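Local structure of putative phage endolysin (Salmonella enterica subsp. enterica serovar Typhimurium, 4EVX) at residues A[43-48]-A[56-61]; A[72-77]-A[84-89]. The protein probably hydrolyses the beta-1,4 linkages of bacterial peptidoglycan as a lysozyme-type endolysin of glycosyl hydrolase family 24. All coordinates share one frame; numbering follows the deposited sequence.

Helix 52-73 ties the two contacts together. Interaction 1 sits near its start, where F58 meets the loop that follows strand 39-40; interaction 2 sits at its far end, where the turn after the helix meets L86 of helix 80-94. They come in series along the chain, with centres about 23 Å apart on opposite sides of the chain's centre, and their nearest atoms stay about 8 Å from each other. Interaction 1 is a surface contact beside the small antiparallel sheet, whereas interaction 2 is buried next to other subunits of the four-chain assembly. One helix thus spans the chain from the hairpin region to the subunit interfaces.

Interaction 1. Residues A[43-48]-A[56-61]; sequences PDETLT and EAFLLD
F58 reaches out from helix 52-73 to meet the side chains of E45 and L47, in the loop that follows the two-stranded hairpin 34-35/39-40. Hairpin, loop and long helix in this order belong to the phage lysozyme fold, and the helix is probably the counterpart of the one that joins the two lobes in T4 lysozyme. F58 gives up the most surface, and its touching atom is CZ, the far corner of the ring. With CG anti to the carbonyl carbon (chi1 -78°), the ring extends off the helix toward the loop, and F58 and L47 together span the 13.2 Å between L47 CA and F58 CA.

L47 meets the ring at its edge, near the ring plane, and does so with one methyl branch, CD2, which lies 4.4 Å from F58 CZ. E45 comes from the opposite direction to F58, its chain extended beyond CG; the carboxylate plane stands 82° from the ring, and OE2 approaches obliquely. E45 and L47 both leave the backbone toward the helix. No hydrogen bond crosses the contact, and the polar end of E45 is held within the loop itself, where OE1 takes a hydrogen bond from the backbone N of T42. H39 of the hairpin stacks on the F58 ring, so strand and loop both bear on this one aromatic side chain. The packing is loose and partly open to solvent: even the nearest pair, E45 OE2 and F58 CZ, is 4.0 Å apart.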
# COMPACT_ATOMS: atom_id res chain seq x y z
N PRO A 43 -4.39 22.59 17.24
CA PRO A 43 -5.56 23.16 17.94
C PRO A 43 -5.57 24.68 18.19
O PRO A 43 -6.62 25.31 18.04
CB PRO A 43 -5.53 22.43 19.29
CG PRO A 43 -4.89 21.14 19.00
CD PRO A 43 -3.83 21.45 17.99
N ASP A 44 -4.45 25.26 18.59
CA ASP A 44 -4.39 26.69 18.95
C ASP A 44 -4.11 27.63 17.79
O ASP A 44 -4.11 28.86 18.01
CB ASP A 44 -3.28 26.90 20.01
CG ASP A 44 -3.46 26.12 21.31
OD1 ASP A 44 -4.63 25.81 21.67
OD2 ASP A 44 -2.43 25.87 22.00
N GLU A 45 -3.83 27.12 16.58
CA GLU A 45 -3.44 28.02 15.50
C GLU A 45 -4.51 29.04 15.15
O GLU A 45 -5.69 28.72 14.95
CB GLU A 45 -2.98 27.29 14.25
CG GLU A 45 -1.48 27.17 14.30
CD GLU A 45 -0.85 26.31 13.23
OE1 GLU A 45 -1.21 25.11 13.13
OE2 GLU A 45 0.03 26.83 12.52
N THR A 46 -4.08 30.28 15.08
CA THR A 46 -4.98 31.40 14.86
C THR A 46 -5.13 31.82 13.41
O THR A 46 -6.01 32.63 13.14
CB THR A 46 -4.46 32.58 15.65
OG1 THR A 46 -3.18 32.94 15.12
CG2 THR A 46 -4.35 32.27 17.13
N LEU A 47 -4.25 31.38 12.51
CA LEU A 47 -4.31 31.84 11.13
C LEU A 47 -5.58 31.40 10.43
O LEU A 47 -6.17 30.38 10.76
CB LEU A 47 -3.08 31.36 10.33
CG LEU A 47 -2.99 29.85 10.08
CD1 LEU A 47 -3.79 29.43 8.86
CD2 LEU A 47 -1.56 29.39 9.93
N THR A 48 -6.02 32.21 9.49
CA THR A 48 -7.15 31.92 8.63
C THR A 48 -6.68 31.79 7.19
O THR A 48 -7.26 31.01 6.44
CB THR A 48 -8.23 32.98 8.80
OG1 THR A 48 -8.60 32.98 10.17
CG2 THR A 48 -9.45 32.72 7.93
N GLU A 56 3.40 25.65 0.70
CA GLU A 56 4.47 24.74 0.26
C GLU A 56 5.27 24.25 1.45
O GLU A 56 5.56 23.08 1.57
CB GLU A 56 5.42 25.43 -0.71
CG GLU A 56 6.40 24.51 -1.42
CD GLU A 56 5.76 23.69 -2.54
OE1 GLU A 56 4.64 24.05 -2.97
OE2 GLU A 56 6.40 22.73 -3.01
N ALA A 57 5.63 25.15 2.39
CA ALA A 57 6.37 24.75 3.57
C ALA A 57 5.60 23.77 4.43
O ALA A 57 6.16 22.80 4.93
CB ALA A 57 6.71 25.96 4.41
N PHE A 58 4.30 23.96 4.59
CA PHE A 58 3.51 22.98 5.34
C PHE A 58 3.46 21.61 4.65
O PHE A 58 3.49 20.58 5.34
CB PHE A 58 2.06 23.45 5.54
CG PHE A 58 1.83 24.47 6.61
CD1 PHE A 58 2.40 24.33 7.86
CD2 PHE A 58 0.87 25.45 6.44
CE1 PHE A 58 2.10 25.23 8.89
CE2 PHE A 58 0.51 26.30 7.48
CZ PHE A 58 1.16 26.20 8.70
N LEU A 59 3.45 21.58 3.31
CA LEU A 59 3.46 20.31 2.58
C LEU A 59 4.79 19.60 2.84
O LEU A 59 4.79 18.44 3.22
CB LEU A 59 3.26 20.51 1.10
CG LEU A 59 3.38 19.23 0.26
CD1 LEU A 59 2.34 18.21 0.63
CD2 LEU A 59 3.19 19.53 -1.19
N LEU A 60 5.91 20.32 2.73
CA LEU A 60 7.21 19.69 3.02
C LEU A 60 7.27 19.26 4.44
O LEU A 60 7.84 18.21 4.72
CB LEU A 60 8.36 20.68 2.70
CG LEU A 60 8.51 21.08 1.28
CD1 LEU A 60 9.73 21.97 1.09
CD2 LEU A 60 8.65 19.84 0.36
N ASP A 61 6.71 20.04 5.40
CA ASP A 61 6.72 19.65 6.81
C ASP A 61 5.97 18.31 7.01
O ASP A 61 6.53 17.36 7.62
CB ASP A 61 6.10 20.80 7.62
CG ASP A 61 6.02 20.65 9.12
OD1 ASP A 61 6.59 19.70 9.64
OD2 ASP A 61 5.34 21.44 9.75

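Interaction 2. Residues A[72-77]-A[84-89]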
# COMPACT_ATOMS: atom_id res chain seq x y z
N ASN A 72 10.96 4.92 11.28
CA ASN A 72 10.93 4.17 12.51
C ASN A 72 10.03 2.95 12.51
O ASN A 72 10.32 2.13 13.34
CB ASN A 72 10.62 5.09 13.70
CG ASN A 72 11.24 4.58 15.04
OD1 ASN A 72 12.25 3.89 15.12
ND2 ASN A 72 10.51 4.68 16.07
N CYS A 73 8.96 2.82 11.63
CA CYS A 73 8.05 1.65 11.35
C CYS A 73 8.70 0.59 10.40
O CYS A 73 8.41 -0.63 10.49
CB CYS A 73 6.72 2.18 10.73
SG CYS A 73 5.63 0.95 9.89
N LEU A 74 9.54 1.07 9.45
CA LEU A 74 10.19 0.25 8.42
C LEU A 74 11.70 0.53 8.54
O LEU A 74 12.34 1.12 7.67
CB LEU A 74 9.68 0.53 7.05
CG LEU A 74 8.16 0.31 6.83
CD1 LEU A 74 7.42 1.57 7.04
CD2 LEU A 74 7.84 -0.08 5.44
N PRO A 75 12.31 0.13 9.67
CA PRO A 75 13.71 0.49 9.91
C PRO A 75 14.74 0.01 8.88
O PRO A 75 15.77 0.66 8.70
CB PRO A 75 13.96 -0.13 11.29
CG PRO A 75 12.95 -1.21 11.41
CD PRO A 75 11.75 -0.56 10.86
N GLU A 76 14.44 -1.05 8.18
CA GLU A 76 15.36 -1.59 7.19
C GLU A 76 15.08 -1.06 5.79
O GLU A 76 15.83 -1.39 4.88
CB GLU A 76 15.23 -3.12 7.18
CG GLU A 76 15.49 -3.74 8.52
CD GLU A 76 15.79 -5.21 8.47
OE1 GLU A 76 14.88 -6.03 8.72
OE2 GLU A 76 16.93 -5.56 8.09
N LEU A 77 14.00 -0.26 5.60
CA LEU A 77 13.63 0.17 4.29
C LEU A 77 14.52 1.32 3.89
O LEU A 77 14.35 2.45 4.39
CB LEU A 77 12.18 0.56 4.20
CG LEU A 77 11.70 1.02 2.85
CD1 LEU A 77 11.75 -0.07 1.85
CD2 LEU A 77 10.33 1.55 2.94
N GLU A 84 9.01 7.01 -0.86
CA GLU A 84 8.20 8.06 -1.47
C GLU A 84 6.83 7.51 -1.89
O GLU A 84 5.80 8.23 -1.74
CB GLU A 84 8.92 8.73 -2.63
CG GLU A 84 10.05 9.60 -2.15
CD GLU A 84 10.60 10.62 -3.12
OE1 GLU A 84 10.18 10.62 -4.30
OE2 GLU A 84 11.45 11.44 -2.68
N THR A 85 6.77 6.32 -2.45
CA THR A 85 5.46 5.79 -2.85
C THR A 85 4.57 5.49 -1.66
O THR A 85 3.34 5.75 -1.71
CB THR A 85 5.58 4.57 -3.73
OG1 THR A 85 6.18 3.47 -3.06
CG2 THR A 85 6.24 4.88 -5.09
N LEU A 86 5.14 5.02 -0.60
CA LEU A 86 4.37 4.77 0.62
C LEU A 86 3.85 6.08 1.19
O LEU A 86 2.69 6.19 1.56
CB LEU A 86 5.14 4.03 1.70
CG LEU A 86 5.32 2.55 1.50
CD1 LEU A 86 6.35 2.03 2.46
CD2 LEU A 86 3.98 1.82 1.73
N ILE A 87 4.67 7.08 1.23
CA ILE A 87 4.25 8.40 1.67
C ILE A 87 3.14 8.97 0.77
O ILE A 87 2.15 9.49 1.29
CB ILE A 87 5.46 9.32 1.76
CG1 ILE A 87 6.36 8.80 2.90
CG2 ILE A 87 5.03 10.77 2.00
CD1 ILE A 87 7.59 9.45 2.98
N ALA A 88 3.26 8.86 -0.57
CA ALA A 88 2.23 9.37 -1.45
C ALA A 88 0.94 8.59 -1.23
O ALA A 88 -0.16 9.16 -1.19
CB ALA A 88 2.67 9.26 -2.88
N LEU A 89 1.03 7.27 -1.08
CA LEU A 89 -0.15 6.46 -0.79
C LEU A 89 -0.85 6.91 0.49
O LEU A 89 -2.07 7.14 0.50
CB LEU A 89 0.22 4.98 -0.68
CG LEU A 89 -0.96 4.06 -0.28
CD1 LEU A 89 -2.02 3.96 -1.40
CD2 LEU A 89 -0.50 2.67 0.11
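L86 meets L74 and L77 through a single methyl, CD1, and it alone from 84-89 touches 72-77. The contact packs the connection between two successive helices of the phage lysozyme fold, 52-73 and 80-94. Before L86 along the helix, E84 and T85 take no part across the contact and bond the third subunit instead, E84 OE1 to its W18 NE1 and T85 OG1 to its S92 OG.

At L86 the side chain sets out toward the turn. L86 CD1 lies 3.9 Å from L74 CD2, the two side chains reaching for each other tip to tip. L77 arrives at an oblique angle instead, with its CD2 4.0 Å from L86 CD1. L77 holds CG opposite its backbone N (chi1 -180°), which carries CD2 in to the same methyl. The type I beta turn 74-77, closed by the hydrogen bond from L77 N to L74 O (3.0 Å), sets the two leucines side by side, so that both can reach this methyl. The patch is wholly apolar, and all three leucines are buried.

One residue on, I87 packs against L63, D67 and L70 of helix 52-73. Helix 80-94 is thus applied to helix 52-73 through I87 and, through L86, to the turn that begins just after C73, whose SG is disulfide-bonded to C66 SG of the second subunit.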